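PDB 1O5Z: folylpolyglutamate synthase/dihydrofolate synthase from Thermotoga maritima, which probably catalyses the ATP-dependent addition of glutamate to dihydropteroate and to tetrahydrofolates, making dihydrofolate and folylpolyglutamates. Local coordinates for residues L74-Y85 with F144-E155; F169-T177 with V278-L288. One frame throughout, in Å; residues are numbered along the deposited sequence.

Interaction 1 of 2, residues L74-Y85 with F144-E155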
# COMPACT_ATOMS: atom_id res chain seq x y z
N LEU A 74 10.46 -12.04 -5.92
CA LEU A 74 10.08 -13.40 -6.24
C LEU A 74 9.62 -13.55 -7.65
O LEU A 74 9.91 -14.55 -8.29
CB LEU A 74 8.97 -13.85 -5.32
CG LEU A 74 9.31 -14.00 -3.83
CD1 LEU A 74 8.01 -14.11 -3.04
CD2 LEU A 74 10.16 -15.24 -3.58
N VAL A 75 8.90 -12.55 -8.15
CA VAL A 75 8.54 -12.54 -9.59
C VAL A 75 9.80 -12.53 -10.48
O VAL A 75 9.86 -13.28 -11.42
CB VAL A 75 7.59 -11.39 -9.94
CG1 VAL A 75 7.53 -11.16 -11.49
CG2 VAL A 75 6.21 -11.69 -9.39
N SER A 76 10.80 -11.72 -10.14
CA SER A 76 12.07 -11.73 -10.87
C SER A 76 12.74 -13.07 -10.77
O SER A 76 13.39 -13.45 -11.72
CB SER A 76 13.10 -10.70 -10.39
OG SER A 76 12.49 -9.46 -10.26
N GLN A 77 12.61 -13.77 -9.63
CA GLN A 77 13.28 -15.06 -9.45
C GLN A 77 12.59 -16.12 -10.26
O GLN A 77 13.13 -17.22 -10.47
CB GLN A 77 13.35 -15.45 -7.99
CG GLN A 77 14.12 -16.73 -7.74
CD GLN A 77 15.53 -16.69 -8.28
OE1 GLN A 77 16.24 -15.70 -8.09
NE2 GLN A 77 15.97 -17.78 -8.92
N GLY A 78 11.43 -15.77 -10.78
CA GLY A 78 10.69 -16.65 -11.67
C GLY A 78 9.63 -17.46 -10.96
O GLY A 78 9.07 -18.36 -11.56
N TYR A 79 9.35 -17.17 -9.70
CA TYR A 79 8.16 -17.76 -9.06
C TYR A 79 6.86 -17.21 -9.67
O TYR A 79 6.76 -16.03 -10.06
CB TYR A 79 8.13 -17.50 -7.53
CG TYR A 79 9.23 -18.17 -6.74
CD1 TYR A 79 10.36 -17.47 -6.41
CD2 TYR A 79 9.15 -19.50 -6.34
CE1 TYR A 79 11.39 -18.03 -5.70
CE2 TYR A 79 10.20 -20.10 -5.63
CZ TYR A 79 11.32 -19.33 -5.32
OH TYR A 79 12.39 -19.80 -4.61
N ARG A 80 5.83 -18.06 -9.68
CA ARG A 80 4.51 -17.60 -10.01
C ARG A 80 3.92 -17.05 -8.71
O ARG A 80 3.65 -17.82 -7.76
CB ARG A 80 3.66 -18.73 -10.56
CG ARG A 80 2.35 -18.30 -11.16
CD ARG A 80 1.65 -19.38 -11.98
NE ARG A 80 1.39 -18.78 -13.28
CZ ARG A 80 0.21 -18.60 -13.84
NH1 ARG A 80 -0.90 -19.04 -13.31
NH2 ARG A 80 0.15 -17.99 -15.00
N VAL A 81 3.71 -15.73 -8.68
CA VAL A 81 3.38 -15.02 -7.47
C VAL A 81 2.00 -14.37 -7.54
O VAL A 81 1.73 -13.62 -8.45
CB VAL A 81 4.44 -13.92 -7.20
CG1 VAL A 81 4.16 -13.09 -5.94
CG2 VAL A 81 5.82 -14.55 -7.11
N GLY A 82 1.15 -14.65 -6.55
CA GLY A 82 -0.04 -13.84 -6.33
C GLY A 82 0.31 -12.80 -5.28
O GLY A 82 1.06 -13.07 -4.36
N SER A 83 -0.19 -11.59 -5.42
CA SER A 83 0.05 -10.57 -4.43
C SER A 83 -1.26 -9.82 -4.21
O SER A 83 -2.07 -9.61 -5.12
CB SER A 83 1.21 -9.64 -4.84
OG SER A 83 1.01 -9.06 -6.12
N TYR A 84 -1.46 -9.48 -2.94
CA TYR A 84 -2.73 -8.98 -2.42
C TYR A 84 -2.51 -7.67 -1.66
O TYR A 84 -1.77 -7.67 -0.70
CB TYR A 84 -3.41 -10.01 -1.52
CG TYR A 84 -4.74 -9.55 -1.10
CD1 TYR A 84 -5.69 -9.18 -2.03
CD2 TYR A 84 -5.07 -9.44 0.24
CE1 TYR A 84 -6.94 -8.72 -1.64
CE2 TYR A 84 -6.30 -8.97 0.64
CZ TYR A 84 -7.24 -8.62 -0.30
OH TYR A 84 -8.46 -8.14 0.13
N TYR A 85 -3.12 -6.59 -2.15
CA TYR A 85 -2.98 -5.28 -1.54
C TYR A 85 -4.32 -4.67 -1.19
O TYR A 85 -5.35 -5.11 -1.65
CB TYR A 85 -2.23 -4.33 -2.46
CG TYR A 85 -0.91 -4.86 -2.99
CD1 TYR A 85 -0.87 -5.73 -4.07
CD2 TYR A 85 0.30 -4.47 -2.42
CE1 TYR A 85 0.35 -6.17 -4.57
CE2 TYR A 85 1.52 -4.94 -2.91
CZ TYR A 85 1.53 -5.79 -3.98
OH TYR A 85 2.73 -6.25 -4.47
N PHE A 144 -5.71 -16.76 -6.80
CA PHE A 144 -4.41 -17.35 -6.66
C PHE A 144 -4.47 -18.83 -6.81
O PHE A 144 -3.56 -19.39 -7.39
CB PHE A 144 -3.80 -17.00 -5.30
CG PHE A 144 -3.65 -15.54 -5.07
CD1 PHE A 144 -3.47 -14.64 -6.12
CD2 PHE A 144 -3.67 -15.04 -3.78
CE1 PHE A 144 -3.34 -13.27 -5.90
CE2 PHE A 144 -3.53 -13.67 -3.55
CZ PHE A 144 -3.36 -12.78 -4.64
N ALA A 145 -5.50 -19.46 -6.27
CA ALA A 145 -5.71 -20.90 -6.47
C ALA A 145 -6.04 -21.23 -7.95
O ALA A 145 -5.43 -22.13 -8.55
CB ALA A 145 -6.83 -21.41 -5.55
N GLU A 146 -6.98 -20.51 -8.56
CA GLU A 146 -7.35 -20.82 -9.93
C GLU A 146 -6.09 -20.61 -10.78
O GLU A 146 -5.88 -21.31 -11.76
CB GLU A 146 -8.62 -20.05 -10.44
CG GLU A 146 -9.76 -19.87 -9.41
CD GLU A 146 -11.23 -20.25 -9.82
OE1 GLU A 146 -11.72 -21.29 -9.26
OE2 GLU A 146 -11.95 -19.53 -10.61
N LYS A 147 -5.20 -19.71 -10.39
CA LYS A 147 -4.01 -19.45 -11.21
C LYS A 147 -2.82 -20.34 -10.86
O LYS A 147 -1.74 -20.17 -11.43
CB LYS A 147 -3.55 -17.98 -11.09
CG LYS A 147 -4.50 -17.00 -11.72
CD LYS A 147 -4.56 -17.17 -13.22
CE LYS A 147 -5.49 -16.12 -13.83
NZ LYS A 147 -5.62 -16.24 -15.33
N ASN A 148 -2.99 -21.27 -9.91
CA ASN A 148 -1.87 -22.18 -9.55
C ASN A 148 -0.58 -21.43 -9.20
O ASN A 148 0.49 -21.76 -9.66
CB ASN A 148 -1.62 -23.19 -10.67
CG ASN A 148 -2.89 -23.94 -11.07
OD1 ASN A 148 -3.70 -24.33 -10.22
ND2 ASN A 148 -3.09 -24.09 -12.36
N VAL A 149 -0.68 -20.45 -8.34
CA VAL A 149 0.52 -19.69 -7.94
C VAL A 149 1.41 -20.55 -7.04
O VAL A 149 0.95 -21.51 -6.43
CB VAL A 149 0.15 -18.35 -7.27
CG1 VAL A 149 -0.73 -17.49 -8.18
CG2 VAL A 149 -0.50 -18.56 -5.91
N ASP A 150 2.70 -20.25 -7.03
CA ASP A 150 3.65 -20.94 -6.15
C ASP A 150 3.54 -20.33 -4.76
O ASP A 150 3.59 -21.01 -3.75
CB ASP A 150 5.09 -20.73 -6.62
CG ASP A 150 5.36 -21.34 -7.99
OD1 ASP A 150 4.86 -22.47 -8.23
OD2 ASP A 150 6.07 -20.75 -8.87
N ILE A 151 3.42 -19.01 -4.75
CA ILE A 151 3.38 -18.27 -3.52
C ILE A 151 2.52 -17.03 -3.62
O ILE A 151 2.43 -16.39 -4.67
CB ILE A 151 4.82 -17.96 -3.05
CG1 ILE A 151 4.79 -17.03 -1.87
CG2 ILE A 151 5.70 -17.40 -4.15
CD1 ILE A 151 6.09 -17.04 -1.17
N ALA A 152 1.86 -16.74 -2.51
CA ALA A 152 1.05 -15.52 -2.41
C ALA A 152 1.65 -14.59 -1.35
O ALA A 152 2.00 -15.03 -0.28
CB ALA A 152 -0.41 -15.86 -2.11
N VAL A 153 1.81 -13.31 -1.68
CA VAL A 153 2.25 -12.29 -0.74
C VAL A 153 1.07 -11.47 -0.37
O VAL A 153 0.41 -10.89 -1.23
CB VAL A 153 3.35 -11.42 -1.34
CG1 VAL A 153 3.90 -10.43 -0.33
CG2 VAL A 153 4.49 -12.32 -1.84
N LEU A 154 0.78 -11.41 0.93
CA LEU A 154 -0.45 -10.81 1.42
C LEU A 154 -0.15 -9.66 2.34
O LEU A 154 0.44 -9.82 3.38
CB LEU A 154 -1.24 -11.86 2.18
CG LEU A 154 -1.36 -13.17 1.41
CD1 LEU A 154 -1.71 -14.27 2.38
CD2 LEU A 154 -2.40 -13.00 0.37
N GLU A 155 -0.63 -8.51 1.93
CA GLU A 155 -0.67 -7.35 2.75
C GLU A 155 -1.92 -7.38 3.68
O GLU A 155 -3.05 -7.50 3.23
CB GLU A 155 -0.69 -6.08 1.85
CG GLU A 155 -0.74 -4.81 2.68
CD GLU A 155 -0.93 -3.56 1.89
OE1 GLU A 155 -1.06 -3.62 0.66
OE2 GLU A 155 -0.90 -2.52 2.56
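G82 and A152 pair within two neighbouring parallel strands, 81-84 and 151-155, of the central sheet in the P-loop NTPase-like Mur ligase middle domain. The short strand axes run 12° apart. Each strand follows a helix that ends in a Schellman motif, at G78 and at N148. The middle of the strand pair is tightly packed. The backbone ladder includes G82 N to I151 O (2.9 Å) and V153 N to G82 O (2.8 Å). With no side chain at G82, the F144 ring lies directly against the backbone, and G82 CA sits over it in a CH-pi contact, 3.8 Å from the ring centroid. On the other face, L74 CD1 rests on I151 CD1 at 4.0 Å and also reaches V153 CG2. Helix 63-77 thus covers the strand pair there.

The loop end lies nearer solvent and is held by polar bonds. D150 keeps CG beside its backbone N (chi1 -64°), which places OD2 to accept from R80 N at 2.8 Å, from above the carboxylate plane. R80 O accepts from both D150 N and I151 N. The R80 guanidinium turns its edge to K147 O, at a doubtfully short distance.

At the far end E155 reaches Y85. E155 OE1 is also hydrogen-bonded to an unknown ligand. Ring and carboxylate stand 80° apart, with E155 OE1 at the ring edge and 3.4 Å from Y85 CB.

Interaction 2 of 2, residues F169-T177 with V278-L288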
# COMPACT_ATOMS: atom_id res chain seq x y z
N PHE A 169 -1.27 -19.63 7.04
CA PHE A 169 -0.06 -20.04 7.76
C PHE A 169 1.16 -19.84 6.82
O PHE A 169 1.43 -20.64 5.94
CB PHE A 169 -0.19 -21.49 8.16
CG PHE A 169 0.32 -21.74 9.50
CD1 PHE A 169 -0.54 -21.63 10.60
CD2 PHE A 169 1.67 -22.09 9.69
CE1 PHE A 169 -0.07 -21.86 11.88
CE2 PHE A 169 2.18 -22.35 10.98
CZ PHE A 169 1.31 -22.24 12.09
N PRO A 170 1.85 -18.71 6.98
CA PRO A 170 2.84 -18.30 6.01
C PRO A 170 4.22 -18.88 6.25
O PRO A 170 4.48 -19.51 7.27
CB PRO A 170 2.87 -16.77 6.21
CG PRO A 170 2.57 -16.57 7.62
CD PRO A 170 1.69 -17.71 8.06
N LEU A 171 5.11 -18.63 5.31
CA LEU A 171 6.51 -18.97 5.49
C LEU A 171 7.20 -17.96 6.45
O LEU A 171 8.20 -18.27 7.11
CB LEU A 171 7.21 -18.97 4.13
CG LEU A 171 6.71 -19.99 3.10
CD1 LEU A 171 7.37 -19.70 1.76
CD2 LEU A 171 7.04 -21.38 3.57
N CYS A 172 6.63 -16.76 6.53
CA CYS A 172 7.16 -15.70 7.34
C CYS A 172 6.04 -14.71 7.54
O CYS A 172 5.22 -14.50 6.66
CB CYS A 172 8.30 -15.00 6.60
SG CYS A 172 9.22 -13.84 7.64
N SER A 173 6.02 -14.12 8.73
CA SER A 173 5.11 -13.04 9.12
C SER A 173 5.99 -11.83 9.39
O SER A 173 7.01 -11.92 10.10
CB SER A 173 4.35 -13.39 10.40
OG SER A 173 3.69 -14.63 10.26
N THR A 174 5.61 -10.71 8.79
CA THR A 174 6.35 -9.47 8.90
C THR A 174 5.47 -8.41 9.51
O THR A 174 4.32 -8.23 9.09
CB THR A 174 6.81 -9.07 7.51
OG1 THR A 174 7.62 -10.13 6.98
CG2 THR A 174 7.73 -7.78 7.52
N ILE A 175 5.99 -7.74 10.53
CA ILE A 175 5.34 -6.54 11.04
C ILE A 175 6.28 -5.37 10.83
O ILE A 175 7.25 -5.17 11.59
CB ILE A 175 4.94 -6.72 12.50
CG1 ILE A 175 3.93 -7.88 12.62
CG2 ILE A 175 4.28 -5.41 13.02
CD1 ILE A 175 3.64 -8.36 14.03
N VAL A 176 6.04 -4.61 9.77
CA VAL A 176 7.04 -3.66 9.33
C VAL A 176 7.28 -2.63 10.44
O VAL A 176 8.42 -2.44 10.88
CB VAL A 176 6.66 -2.95 8.00
CG1 VAL A 176 7.84 -2.04 7.55
CG2 VAL A 176 6.29 -3.94 6.91
N THR A 177 6.19 -1.98 10.86
CA THR A 177 6.17 -1.07 12.00
C THR A 177 4.91 -1.18 12.84
O THR A 177 3.90 -1.72 12.42
CB THR A 177 6.32 0.46 11.58
OG1 THR A 177 5.17 0.96 10.83
CG2 THR A 177 7.59 0.66 10.71
N VAL A 278 13.74 -4.77 5.42
CA VAL A 278 12.69 -5.63 5.96
C VAL A 278 12.27 -6.70 4.96
O VAL A 278 12.08 -7.84 5.34
CB VAL A 278 11.43 -4.82 6.41
CG1 VAL A 278 10.33 -5.76 6.89
CG2 VAL A 278 11.79 -3.86 7.48
N ALA A 279 12.10 -6.30 3.70
CA ALA A 279 11.73 -7.22 2.61
C ALA A 279 12.77 -8.34 2.42
O ALA A 279 12.42 -9.51 2.19
CB ALA A 279 11.54 -6.44 1.33
N LEU A 280 14.06 -7.98 2.47
CA LEU A 280 15.13 -8.93 2.25
C LEU A 280 15.22 -9.87 3.44
O LEU A 280 15.36 -11.08 3.25
CB LEU A 280 16.47 -8.22 2.01
CG LEU A 280 16.56 -7.28 0.77
CD1 LEU A 280 18.00 -6.80 0.48
CD2 LEU A 280 16.02 -7.95 -0.43
N LYS A 281 15.13 -9.33 4.66
CA LYS A 281 15.01 -10.23 5.83
C LYS A 281 13.78 -11.12 5.72
O LYS A 281 13.86 -12.30 5.97
CB LYS A 281 15.00 -9.47 7.15
CG LYS A 281 15.21 -10.33 8.47
CD LYS A 281 15.78 -11.79 8.33
CE LYS A 281 17.24 -11.87 8.34
NZ LYS A 281 17.71 -13.23 7.85
N THR A 282 12.64 -10.58 5.32
CA THR A 282 11.48 -11.39 5.21
C THR A 282 11.80 -12.59 4.32
O THR A 282 11.53 -13.72 4.68
CB THR A 282 10.37 -10.55 4.65
OG1 THR A 282 9.96 -9.58 5.65
CG2 THR A 282 9.11 -11.42 4.34
N LEU A 283 12.46 -12.31 3.21
CA LEU A 283 12.82 -13.31 2.20
C LEU A 283 13.89 -14.29 2.70
O LEU A 283 13.79 -15.51 2.45
CB LEU A 283 13.26 -12.61 0.89
CG LEU A 283 12.10 -12.03 0.04
CD1 LEU A 283 12.55 -11.21 -1.14
CD2 LEU A 283 11.20 -13.11 -0.43
N GLU A 284 14.90 -13.79 3.40
CA GLU A 284 15.87 -14.68 4.05
C GLU A 284 15.21 -15.67 5.02
O GLU A 284 15.44 -16.88 4.96
CB GLU A 284 16.94 -13.88 4.78
CG GLU A 284 17.85 -13.06 3.85
CD GLU A 284 18.93 -12.31 4.59
OE1 GLU A 284 18.81 -12.06 5.82
OE2 GLU A 284 19.93 -11.97 3.95
N ALA A 285 14.34 -15.14 5.89
CA ALA A 285 13.67 -15.90 6.96
C ALA A 285 12.77 -17.01 6.44
O ALA A 285 12.36 -17.91 7.16
CB ALA A 285 12.83 -14.94 7.81
N THR A 286 12.42 -16.90 5.19
CA THR A 286 11.43 -17.75 4.56
C THR A 286 12.09 -19.06 4.06
O THR A 286 11.41 -20.09 3.92
CB THR A 286 10.88 -16.87 3.42
OG1 THR A 286 9.47 -17.07 3.23
CG2 THR A 286 11.56 -17.13 2.14
N GLY A 287 13.41 -19.01 3.83
CA GLY A 287 14.19 -20.09 3.26
C GLY A 287 14.17 -20.20 1.73
O GLY A 287 14.91 -20.97 1.17
N LEU A 288 13.34 -19.45 1.03
CA LEU A 288 13.18 -19.67 -0.39
C LEU A 288 14.46 -19.39 -1.14
O LEU A 288 15.17 -18.49 -0.81
CB LEU A 288 12.09 -18.79 -0.94
CG LEU A 288 10.69 -19.11 -0.45
CD1 LEU A 288 9.71 -17.91 -0.72
CD2 LEU A 288 10.18 -20.40 -1.03
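V278 and T174 meet where helix 271-286 packs across strand 173-175, a helix-on-sheet layer of the Mur ligase middle domain. V278 CG1 presses on T174 CG2 at 3.4 Å, tighter than usual for two carbons. V278 CG2 reaches V176 CG1 more loosely.

One turn on, T282 carries the polar link. T174 has CG2 anti to its backbone N and OG1 beside that N (chi1 -59°). This sends the methyl to V278 and the hydroxyl to T282. T174 OG1 donates to T282 OG1 at 2.7 Å. T282 OG1 in turn donates to V278 O at 2.8 Å, from above the carbonyl plane. T282 N bonds the same oxygen from the opposite face, so two donors grip V278 O. With a valine in place of T282, the T174 hydroxyl would probably be left without this acceptor, and V278 O would lose one of its two donors.

A285 follows. Its CB meets C172 SG at 3.8 Å, and the sulfur also lies near T282 O and T282 CG2. Next, T286 OG1 is buried without a polar partner in the model, 3.1 Å from L171 CB. The helix then ends, and G287 turns the chain with positive phi. L288 crosses L171 at about a right angle, and its CD1 lies 3.9 Å from L171 CD1.

How the interactions relate
Interactions 1 and 2 share one sheet. Strand 53-58 runs between strand 151-155 of interaction 1 and strand 173-175 of interaction 2. Their centres are about 15 Å apart, but their side chains touch. I151 CD1 lies 3.8 Å from L288 CD1, and L74 CD2 lies 3.9 Å from L283 CD2. Helices 63-77 and 271-286 therefore pack side by side over the sheet. In interaction 1, the E155 side chain comes within about 3 Å of an unknown ligand and about 4 Å of a sulfate, nearest atoms, and touches K63. Both molecules are probably from the crystallisation liquor. K63 belongs to a P-loop-like sequence, consistent with a nucleotide site there.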